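VP5 (Halorubrum pleomorphic virus 2, PDB 6QGI) is an envelope protein of a haloarchaeal pleomorphic virus and probably drives fusion of the viral membrane with that of the host cell. Local coordinates at residues A77-A80 with A81-L85; Y222-A225 with S226-K229; K332-P336 with S337-G341; L482-Q485 with N486-L489. All coordinates share one frame; numbering follows the deposited sequence.

Contact 1: residues A77-A80 with A81-L85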
loop_
_atom_site.group_PDB
_atom_site.type_symbol
_atom_site.label_atom_id
_atom_site.label_comp_id
_atom_site.label_asym_id
_atom_site.label_seq_id
_atom_site.Cartn_x
_atom_site.Cartn_y
_atom_site.Cartn_z
ATOM N N ALA A 77 9.392 -17.526 -16.131
ATOM C CA ALA A 77 10.686 -17.909 -16.690
ATOM C C ALA A 77 10.767 -19.417 -16.890
ATOM O O ALA A 77 11.176 -19.857 -17.967
ATOM C CB ALA A 77 11.805 -17.441 -15.778
ATOM N N LYS A 78 10.358 -20.207 -15.869
ATOM C CA LYS A 78 10.365 -21.670 -15.921
ATOM C C LYS A 78 9.373 -22.192 -16.962
ATOM O O LYS A 78 9.752 -23.077 -17.728
ATOM C CB LYS A 78 10.093 -22.294 -14.547
ATOM C CG LYS A 78 11.295 -22.203 -13.612
ATOM C CD LYS A 78 11.039 -22.800 -12.242
ATOM C CE LYS A 78 12.178 -22.466 -11.317
ATOM N NZ LYS A 78 11.957 -23.040 -9.977
ATOM N N ILE A 79 8.140 -21.612 -17.035
ATOM C CA ILE A 79 7.106 -22.016 -18.004
ATOM C C ILE A 79 7.646 -21.848 -19.437
ATOM O O ILE A 79 7.605 -22.812 -20.206
ATOM C CB ILE A 79 5.751 -21.283 -17.780
ATOM C CG1 ILE A 79 5.045 -21.856 -16.537
ATOM C CG2 ILE A 79 4.824 -21.388 -19.013
ATOM C CD1 ILE A 79 4.019 -20.980 -15.935
ATOM N N ALA A 80 8.205 -20.660 -19.759
ATOM C CA ALA A 80 8.790 -20.354 -21.070
ATOM C C ALA A 80 9.974 -21.271 -21.388
ATOM O O ALA A 80 10.136 -21.671 -22.541
ATOM C CB ALA A 80 9.232 -18.906 -21.118
ATOM N N ALA A 81 10.780 -21.618 -20.366
ATOM C CA ALA A 81 11.915 -22.527 -20.507
ATOM C C ALA A 81 11.422 -23.949 -20.791
ATOM O O ALA A 81 12.047 -24.646 -21.585
ATOM C CB ALA A 81 12.775 -22.503 -19.247
ATOM N N ILE A 82 10.287 -24.362 -20.169
ATOM C CA ILE A 82 9.686 -25.694 -20.344
ATOM C C ILE A 82 9.098 -25.808 -21.770
ATOM O O ILE A 82 9.211 -26.874 -22.376
ATOM C CB ILE A 82 8.642 -26.036 -19.221
ATOM C CG1 ILE A 82 9.343 -26.224 -17.853
ATOM C CG2 ILE A 82 7.815 -27.301 -19.561
ATOM C CD1 ILE A 82 8.462 -25.974 -16.598
ATOM N N GLU A 83 8.510 -24.712 -22.305
ATOM C CA GLU A 83 7.928 -24.669 -23.656
ATOM C C GLU A 83 8.998 -24.950 -24.709
ATOM O O GLU A 83 8.795 -25.801 -25.571
ATOM C CB GLU A 83 7.251 -23.310 -23.942
ATOM C CG GLU A 83 6.085 -22.964 -23.026
ATOM C CD GLU A 83 4.686 -23.372 -23.448
ATOM O OE1 GLU A 83 3.724 -22.704 -23.003
ATOM O OE2 GLU A 83 4.542 -24.359 -24.206
ATOM N N GLU A 84 10.150 -24.259 -24.604
ATOM C CA GLU A 84 11.299 -24.401 -25.500
ATOM C C GLU A 84 11.933 -25.779 -25.345
ATOM O O GLU A 84 12.363 -26.371 -26.334
ATOM C CB GLU A 84 12.326 -23.294 -25.232
ATOM C CG GLU A 84 11.879 -21.943 -25.766
ATOM C CD GLU A 84 12.622 -21.391 -26.969
ATOM O OE1 GLU A 84 13.113 -22.189 -27.797
ATOM O OE2 GLU A 84 12.692 -20.148 -27.097
ATOM N N LEU A 85 11.944 -26.301 -24.109
ATOM C CA LEU A 85 12.470 -27.618 -23.762
ATOM C C LEU A 85 11.631 -28.731 -24.396
ATOM O O LEU A 85 12.196 -29.649 -24.989
ATOM C CB LEU A 85 12.488 -27.767 -22.230
ATOM C CG LEU A 85 12.942 -29.100 -21.650
ATOM C CD1 LEU A 85 14.412 -29.332 -21.906
ATOM C CD2 LEU A 85 12.693 -29.139 -20.162
#
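Ala-81 N reaches back to Ala-77 O at 3.0 Å and begins a ladder of i to i+4 backbone bonds in the helix 66-86. Ile-82 N to Lys-78 O follows at 2.8 Å, then Glu-83 N to Ile-79 O. The fourth rung, Glu-84 N to Ala-80 O, is stretched to 3.3 Å and weak.

The side chains of the later turn lean on the carbonyls of the earlier one. In Ile-82, CG1 stands beside the backbone N (chi1 -68°), which directs the CG1-CD1 arm back along the helix; CG1 lies 3.2 Å from Lys-78 O. Glu-83 does the same one residue on, its CG 3.2 Å from Ile-79 O. Its chain then bends at chi2 (-91°), which brings OE1 to 4.3 Å from CG2 of Ile-79, while OE2 turns to Ser-265 OG. Ala-81 CB lies against both Ala-77 O and Lys-78 O, 3.3 and 3.4 Å away.

Of the charged ends, Lys-78 is the buried one: its extended chain leaves the turn, and NZ is gripped by Thr-469 O, Asn-472 O and His-468 ND1.

Three helices pack round this turn. Ala-77, Ala-80 and Glu-84 rest on helix 91-133, Ala-77, Lys-78 and Ala-81 on Ile-246 and Trp-249 of helix 225-253, and Lys-78, Ile-79 and Ile-82 on Trp-479 of helix 476-496.

Contact 2: residues Y222-A225 with S226-K229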
loop_
_atom_site.group_PDB
_atom_site.type_symbol
_atom_site.label_atom_id
_atom_site.label_comp_id
_atom_site.label_asym_id
_atom_site.label_seq_id
_atom_site.Cartn_x
_atom_site.Cartn_y
_atom_site.Cartn_z
ATOM N N TYR A 222 7.971 13.440 2.595
ATOM C CA TYR A 222 7.552 12.604 1.475
ATOM C C TYR A 222 8.615 12.758 0.393
ATOM O O TYR A 222 9.470 13.634 0.527
ATOM C CB TYR A 222 6.124 12.980 1.011
ATOM C CG TYR A 222 6.014 13.989 -0.111
ATOM C CD1 TYR A 222 6.456 15.299 0.053
ATOM C CD2 TYR A 222 5.373 13.664 -1.304
ATOM C CE1 TYR A 222 6.328 16.240 -0.968
ATOM C CE2 TYR A 222 5.211 14.603 -2.317
ATOM C CZ TYR A 222 5.703 15.887 -2.151
ATOM O OH TYR A 222 5.578 16.803 -3.167
ATOM N N LEU A 223 8.598 11.906 -0.644
ATOM C CA LEU A 223 9.602 11.906 -1.717
ATOM C C LEU A 223 11.023 11.734 -1.127
ATOM O O LEU A 223 11.984 12.344 -1.610
ATOM C CB LEU A 223 9.507 13.180 -2.591
ATOM C CG LEU A 223 8.284 13.291 -3.480
ATOM C CD1 LEU A 223 8.245 14.618 -4.191
ATOM C CD2 LEU A 223 8.276 12.217 -4.493
ATOM N N ASN A 224 11.127 10.918 -0.055
ATOM C CA ASN A 224 12.373 10.620 0.640
ATOM C C ASN A 224 13.049 9.458 -0.073
ATOM O O ASN A 224 12.617 8.317 0.079
ATOM C CB ASN A 224 12.103 10.314 2.129
ATOM C CG ASN A 224 13.327 10.114 3.010
ATOM O OD1 ASN A 224 14.483 10.234 2.591
ATOM N ND2 ASN A 224 13.091 9.803 4.276
ATOM N N ALA A 225 14.100 9.753 -0.866
ATOM C CA ALA A 225 14.862 8.766 -1.651
ATOM C C ALA A 225 15.458 7.634 -0.783
ATOM O O ALA A 225 15.673 6.532 -1.293
ATOM C CB ALA A 225 15.959 9.459 -2.436
ATOM N N SER A 226 15.673 7.898 0.526
ATOM C CA SER A 226 16.142 6.944 1.539
ATOM C C SER A 226 15.135 5.817 1.774
ATOM O O SER A 226 15.516 4.775 2.309
ATOM C CB SER A 226 16.381 7.656 2.866
ATOM O OG SER A 226 17.646 8.282 2.875
ATOM N N ASN A 227 13.844 6.053 1.446
ATOM C CA ASN A 227 12.765 5.075 1.601
ATOM C C ASN A 227 12.526 4.296 0.303
ATOM O O ASN A 227 11.963 3.204 0.343
ATOM C CB ASN A 227 11.477 5.766 2.046
ATOM C CG ASN A 227 11.508 6.302 3.455
ATOM O OD1 ASN A 227 12.371 5.958 4.273
ATOM N ND2 ASN A 227 10.541 7.151 3.772
ATOM N N TRP A 228 12.969 4.853 -0.831
ATOM C CA TRP A 228 12.824 4.271 -2.164
ATOM C C TRP A 228 14.059 3.448 -2.562
ATOM O O TRP A 228 13.910 2.438 -3.250
ATOM C CB TRP A 228 12.567 5.386 -3.184
ATOM C CG TRP A 228 11.211 6.020 -3.055
ATOM C CD1 TRP A 228 10.782 6.858 -2.064
ATOM C CD2 TRP A 228 10.102 5.851 -3.949
ATOM N NE1 TRP A 228 9.475 7.227 -2.289
ATOM C CE2 TRP A 228 9.033 6.623 -3.440
ATOM C CE3 TRP A 228 9.917 5.139 -5.146
ATOM C CZ2 TRP A 228 7.796 6.703 -4.091
ATOM C CZ3 TRP A 228 8.685 5.200 -5.775
ATOM C CH2 TRP A 228 7.640 5.976 -5.250
ATOM N N LYS A 229 15.265 3.863 -2.112
ATOM C CA LYS A 229 16.538 3.177 -2.375
ATOM C C LYS A 229 16.529 1.712 -1.866
ATOM O O LYS A 229 16.929 0.850 -2.652
ATOM C CB LYS A 229 17.737 3.955 -1.796
ATOM C CG LYS A 229 19.100 3.289 -1.976
ATOM C CD LYS A 229 19.492 3.135 -3.434
ATOM C CE LYS A 229 20.929 2.715 -3.583
ATOM N NZ LYS A 229 21.202 2.207 -4.954
#
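Asn-224 meets the first turn of helix 225-253 with both its side chain and its carbonyl. From CB, which lies 3.9 Å from ND2 of Asn-227, the side chain runs to CG; this atom, anti to the backbone N (chi1 -174°), lies beside the carbonyl carbon, which brings the amide alongside Ser-226. At the tip OD1 comes to 3.3 Å from Ser-226 N, a weak bond, and also touches Ser-226 CB. The other branch, ND2, merely passes beside the amide of Asn-227, the two ND2 atoms 3.7 Å apart with no hydrogen bond between them; the side chains cross obliquely, their amide planes turned 49° against each other.

This is an N-cap: Asn-224 immediately precedes the helix, and its OD1 takes up an N-H that has no earlier helical carbonyl to turn to. Its main chain joins in, since Asn-224 O accepts from Asn-227 N at 2.9 Å, the donor rising 46° out of the carbonyl plane. The same oxygen lies in the plane of the Trp-228 indole, at its edge, 3.2 Å from CD1.

One residue on, Ala-225 O receives a bond from Lys-229 N at 2.8 Å, nearly in line with the C=O, and a weaker one from Trp-228 N. The Trp-228 ring is buried against helix 91-133, edge-to-face with Trp-117, while Lys-229 NZ bonds to Met-196 O and forms a salt bridge with Asp-233.

Contact 3: residues K332-P336 with S337-G341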
loop_
_atom_site.group_PDB
_atom_site.type_symbol
_atom_site.label_atom_id
_atom_site.label_comp_id
_atom_site.label_asym_id
_atom_site.label_seq_id
_atom_site.Cartn_x
_atom_site.Cartn_y
_atom_site.Cartn_z
ATOM N N LYS A 332 -4.575 -12.438 22.265
ATOM C CA LYS A 332 -3.254 -11.823 22.327
ATOM C C LYS A 332 -3.185 -10.476 21.609
ATOM O O LYS A 332 -3.898 -10.233 20.630
ATOM C CB LYS A 332 -2.189 -12.777 21.750
ATOM C CG LYS A 332 -2.031 -14.101 22.501
ATOM C CD LYS A 332 -1.443 -13.927 23.902
ATOM C CE LYS A 332 -1.303 -15.243 24.631
ATOM N NZ LYS A 332 -0.857 -15.055 26.038
ATOM N N THR A 333 -2.317 -9.596 22.123
ATOM C CA THR A 333 -2.068 -8.270 21.573
ATOM C C THR A 333 -0.778 -8.320 20.754
ATOM O O THR A 333 0.240 -8.820 21.242
ATOM C CB THR A 333 -1.995 -7.236 22.693
ATOM O OG1 THR A 333 -3.242 -7.177 23.396
ATOM C CG2 THR A 333 -1.611 -5.877 22.181
ATOM N N TYR A 334 -0.815 -7.777 19.528
ATOM C CA TYR A 334 0.325 -7.797 18.628
ATOM C C TYR A 334 0.722 -6.415 18.197
ATOM O O TYR A 334 -0.135 -5.571 17.923
ATOM C CB TYR A 334 0.022 -8.667 17.406
ATOM C CG TYR A 334 -0.067 -10.133 17.755
ATOM C CD1 TYR A 334 1.085 -10.901 17.921
ATOM C CD2 TYR A 334 -1.297 -10.746 17.969
ATOM C CE1 TYR A 334 1.012 -12.245 18.276
ATOM C CE2 TYR A 334 -1.382 -12.093 18.319
ATOM C CZ TYR A 334 -0.224 -12.836 18.473
ATOM O OH TYR A 334 -0.287 -14.153 18.838
ATOM N N ASP A 335 2.036 -6.186 18.176
ATOM C CA ASP A 335 2.635 -4.938 17.756
ATOM C C ASP A 335 3.285 -5.197 16.410
ATOM O O ASP A 335 4.299 -5.905 16.336
ATOM C CB ASP A 335 3.623 -4.393 18.801
ATOM C CG ASP A 335 4.104 -2.971 18.538
ATOM O OD1 ASP A 335 3.546 -2.306 17.633
ATOM O OD2 ASP A 335 5.045 -2.526 19.232
ATOM N N PRO A 336 2.687 -4.688 15.317
ATOM C CA PRO A 336 3.250 -4.976 13.987
ATOM C C PRO A 336 4.630 -4.370 13.760
ATOM O O PRO A 336 5.375 -4.854 12.916
ATOM C CB PRO A 336 2.231 -4.416 13.005
ATOM C CG PRO A 336 1.251 -3.688 13.801
ATOM C CD PRO A 336 1.480 -3.842 15.247
ATOM N N SER A 337 4.987 -3.341 14.543
ATOM C CA SER A 337 6.270 -2.652 14.461
ATOM C C SER A 337 7.433 -3.536 14.939
ATOM O O SER A 337 8.583 -3.244 14.599
ATOM C CB SER A 337 6.232 -1.363 15.269
ATOM O OG SER A 337 5.967 -1.586 16.642
ATOM N N THR A 338 7.143 -4.608 15.722
ATOM C CA THR A 338 8.150 -5.551 16.223
ATOM C C THR A 338 8.262 -6.751 15.280
ATOM O O THR A 338 9.154 -7.590 15.445
ATOM C CB THR A 338 7.811 -6.012 17.648
ATOM O OG1 THR A 338 6.583 -6.743 17.618
ATOM C CG2 THR A 338 7.738 -4.859 18.649
ATOM N N PHE A 339 7.347 -6.835 14.295
ATOM C CA PHE A 339 7.310 -7.928 13.325
ATOM C C PHE A 339 8.387 -7.766 12.267
ATOM O O PHE A 339 8.622 -6.651 11.807
ATOM C CB PHE A 339 5.925 -8.025 12.668
ATOM C CG PHE A 339 4.781 -8.394 13.586
ATOM C CD1 PHE A 339 5.019 -8.925 14.846
ATOM C CD2 PHE A 339 3.470 -8.255 13.175
ATOM C CE1 PHE A 339 3.962 -9.251 15.697
ATOM C CE2 PHE A 339 2.409 -8.570 14.033
ATOM C CZ PHE A 339 2.663 -9.074 15.282
ATOM N N SER A 340 9.045 -8.879 11.892
ATOM C CA SER A 340 10.101 -8.904 10.870
ATOM C C SER A 340 9.549 -8.506 9.492
ATOM O O SER A 340 10.233 -7.821 8.730
ATOM C CB SER A 340 10.743 -10.287 10.789
ATOM O OG SER A 340 11.280 -10.699 12.035
ATOM N N GLY A 341 8.325 -8.945 9.200
ATOM C CA GLY A 341 7.644 -8.639 7.952
ATOM C C GLY A 341 6.495 -7.670 8.129
ATOM O O GLY A 341 6.436 -6.948 9.127
HETATM O O HOH W 1 3.839 -8.155 19.213
#
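Phe-339 lays one face of its ring over the backbone of Asp-335 and Pro-336. Pro-336 CA makes a CH-pi contact there, 3.8 Å from the ring centroid, and Asp-335 O sits over the same face nearer the rim. At the ring edge CZ meets Tyr-334 CB at 3.4 Å, the two side chains crossing at about a right angle. With CG beside the backbone N (chi1 -65°), the ring folds back over the turn.

The backbone makes two overlapping type I beta-turns, 335-338 and 336-339. Asp-335 O takes two donors from Thr-338: OG1 at 2.7 Å and the backbone N at 3.2 Å, the latter 55° out of the carbonyl plane. OG1 reaches it from between its own backbone N and carbonyl carbon (chi1 64°). Ser-337 OG donates to Asp-335 OD1 at 2.7 Å, from above the carboxylate plane, and Phe-339 N bonds to Pro-336 O. A water accepts from Asp-335 N.

The turns lead out of strand 333-334, which pairs antiparallel with strand 443-450 through backbone bonds of Lys-332 with Ile-445 and Tyr-334 with Phe-443. Beyond them, Asp-325 receives the N-H groups of Ser-340 and Gly-341 just before strand 343-355.

Contact 4: residues L482-Q485 with N486-L489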
loop_
_atom_site.group_PDB
_atom_site.type_symbol
_atom_site.label_atom_id
_atom_site.label_comp_id
_atom_site.label_asym_id
_atom_site.label_seq_id
_atom_site.Cartn_x
_atom_site.Cartn_y
_atom_site.Cartn_z
ATOM N N LEU A 482 0.932 -25.998 -7.406
ATOM C CA LEU A 482 1.004 -24.532 -7.480
ATOM C C LEU A 482 -0.342 -24.007 -7.986
ATOM O O LEU A 482 -0.954 -23.154 -7.340
ATOM C CB LEU A 482 2.170 -24.085 -8.405
ATOM C CG LEU A 482 2.433 -22.564 -8.541
ATOM C CD1 LEU A 482 3.911 -22.261 -8.580
ATOM C CD2 LEU A 482 1.776 -21.989 -9.787
ATOM N N GLU A 483 -0.806 -24.573 -9.118
ATOM C CA GLU A 483 -2.062 -24.281 -9.802
ATOM C C GLU A 483 -3.268 -24.521 -8.893
ATOM O O GLU A 483 -4.171 -23.685 -8.861
ATOM C CB GLU A 483 -2.171 -25.162 -11.062
ATOM C CG GLU A 483 -3.405 -24.910 -11.919
ATOM C CD GLU A 483 -3.577 -25.882 -13.069
ATOM O OE1 GLU A 483 -3.327 -25.485 -14.230
ATOM O OE2 GLU A 483 -3.970 -27.043 -12.811
ATOM N N GLN A 484 -3.288 -25.664 -8.169
ATOM C CA GLN A 484 -4.402 -26.039 -7.302
ATOM C C GLN A 484 -4.462 -25.178 -6.047
ATOM O O GLN A 484 -5.552 -24.703 -5.723
ATOM C CB GLN A 484 -4.363 -27.534 -6.939
ATOM C CG GLN A 484 -5.684 -28.096 -6.382
ATOM C CD GLN A 484 -6.927 -27.738 -7.180
ATOM O OE1 GLN A 484 -7.884 -27.163 -6.651
ATOM N NE2 GLN A 484 -6.946 -28.069 -8.466
ATOM N N GLN A 485 -3.309 -24.950 -5.362
ATOM C CA GLN A 485 -3.235 -24.125 -4.144
ATOM C C GLN A 485 -3.715 -22.698 -4.406
ATOM O O GLN A 485 -4.366 -22.103 -3.543
ATOM C CB GLN A 485 -1.815 -24.095 -3.569
ATOM C CG GLN A 485 -1.464 -25.320 -2.729
ATOM C CD GLN A 485 0.023 -25.576 -2.631
ATOM O OE1 GLN A 485 0.854 -24.897 -3.245
ATOM N NE2 GLN A 485 0.394 -26.584 -1.858
ATOM N N ASN A 486 -3.412 -22.165 -5.605
ATOM C CA ASN A 486 -3.818 -20.827 -6.023
ATOM C C ASN A 486 -5.325 -20.781 -6.277
ATOM O O ASN A 486 -5.990 -19.850 -5.819
ATOM C CB ASN A 486 -3.038 -20.400 -7.273
ATOM C CG ASN A 486 -3.435 -19.052 -7.818
ATOM O OD1 ASN A 486 -4.022 -18.951 -8.902
ATOM N ND2 ASN A 486 -3.137 -17.989 -7.078
ATOM N N LYS A 487 -5.857 -21.792 -6.995
ATOM C CA LYS A 487 -7.275 -21.922 -7.338
ATOM C C LYS A 487 -8.149 -22.040 -6.077
ATOM O O LYS A 487 -9.196 -21.394 -6.020
ATOM C CB LYS A 487 -7.493 -23.139 -8.257
ATOM C CG LYS A 487 -8.848 -23.165 -8.958
ATOM C CD LYS A 487 -9.279 -24.592 -9.283
ATOM C CE LYS A 487 -10.721 -24.665 -9.729
ATOM N NZ LYS A 487 -11.225 -26.062 -9.741
ATOM N N GLU A 488 -7.717 -22.841 -5.070
ATOM C CA GLU A 488 -8.490 -23.040 -3.842
ATOM C C GLU A 488 -8.428 -21.827 -2.926
ATOM O O GLU A 488 -9.399 -21.593 -2.218
ATOM C CB GLU A 488 -8.115 -24.333 -3.088
ATOM C CG GLU A 488 -6.685 -24.449 -2.578
ATOM C CD GLU A 488 -6.236 -25.853 -2.201
ATOM O OE1 GLU A 488 -7.012 -26.816 -2.409
ATOM O OE2 GLU A 488 -5.095 -25.989 -1.706
ATOM N N LEU A 489 -7.332 -21.038 -2.962
ATOM C CA LEU A 489 -7.223 -19.814 -2.163
ATOM C C LEU A 489 -8.129 -18.722 -2.732
ATOM O O LEU A 489 -8.766 -17.998 -1.966
ATOM C CB LEU A 489 -5.778 -19.304 -2.078
ATOM C CG LEU A 489 -4.907 -19.870 -0.955
ATOM C CD1 LEU A 489 -3.473 -19.396 -1.096
ATOM C CD2 LEU A 489 -5.447 -19.490 0.423
#
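Gln-485 and Glu-488 run side by side on helix 476-496, pointing the same way, with their amide and carboxylate planes 40° apart. One carboxylate oxygen lies against the stem of the glutamine: Glu-488 OE2 is 3.8 Å from Gln-485 CG and nearer still to its CA. Glu-488 has CG wedged between its backbone N and carbonyl carbon (chi1 62°), and this brings CG to 3.4 Å from both Gln-484 O and Gln-485 O. Gln-484 bends at chi2 (48°) and sets OE1 3.9 Å from CD of Lys-487, a touch on the aliphatic part of the lysine.

The backbone bonds are those of a regular alpha-helix. Lys-487 N binds Glu-483 O, and Glu-488 N binds Gln-484 O at 2.9 Å. Leu-489 N to Gln-485 O and Asn-486 N to Leu-482 O are both 3.2 Å, and Leu-489 CB and CG rest against Gln-485 O.

Packing on other helices comes from Leu-482, Asn-486 and Leu-489: Leu-482 and Asn-486 meet Pro-270 of helix 270-279, and Asn-486 and Leu-489 meet Ile-291 of helix 285-292.

Two of the polar ends find partners beyond this turn: Gln-485 OE1 is bonded to Ser-465 OG, and Lys-487 NZ has a long, weak ion pair with Glu-491. Across the turn the side chains touch as polar oxygens against CH2 groups, and the hydrogen bonds between its two halves are those of the main chain.

Overall arrangement
Contacts 1 to 4 follow one another along the chain, and none touches another. Contacts 1 and 4 come nearest, about 7 Å between closest atoms and 21 Å between centres; Trp-479 of helix 476-496, which carries contact 4, packs on helix 66-86 at contact 1. Contact 2 starts helix 225-253, whose later residues Ile-246 and Trp-249 reach contact 1, although the two centres are 37 Å apart. Contact 3 belongs to the beta-rich part, about 24 Å from contact 2 and 28 Å from contact 4, centre to centre. Helices far apart in sequence, 66-86 and 225-253 of the N-terminal family region and 476-496 near the C-terminal end of the model, thus pack together.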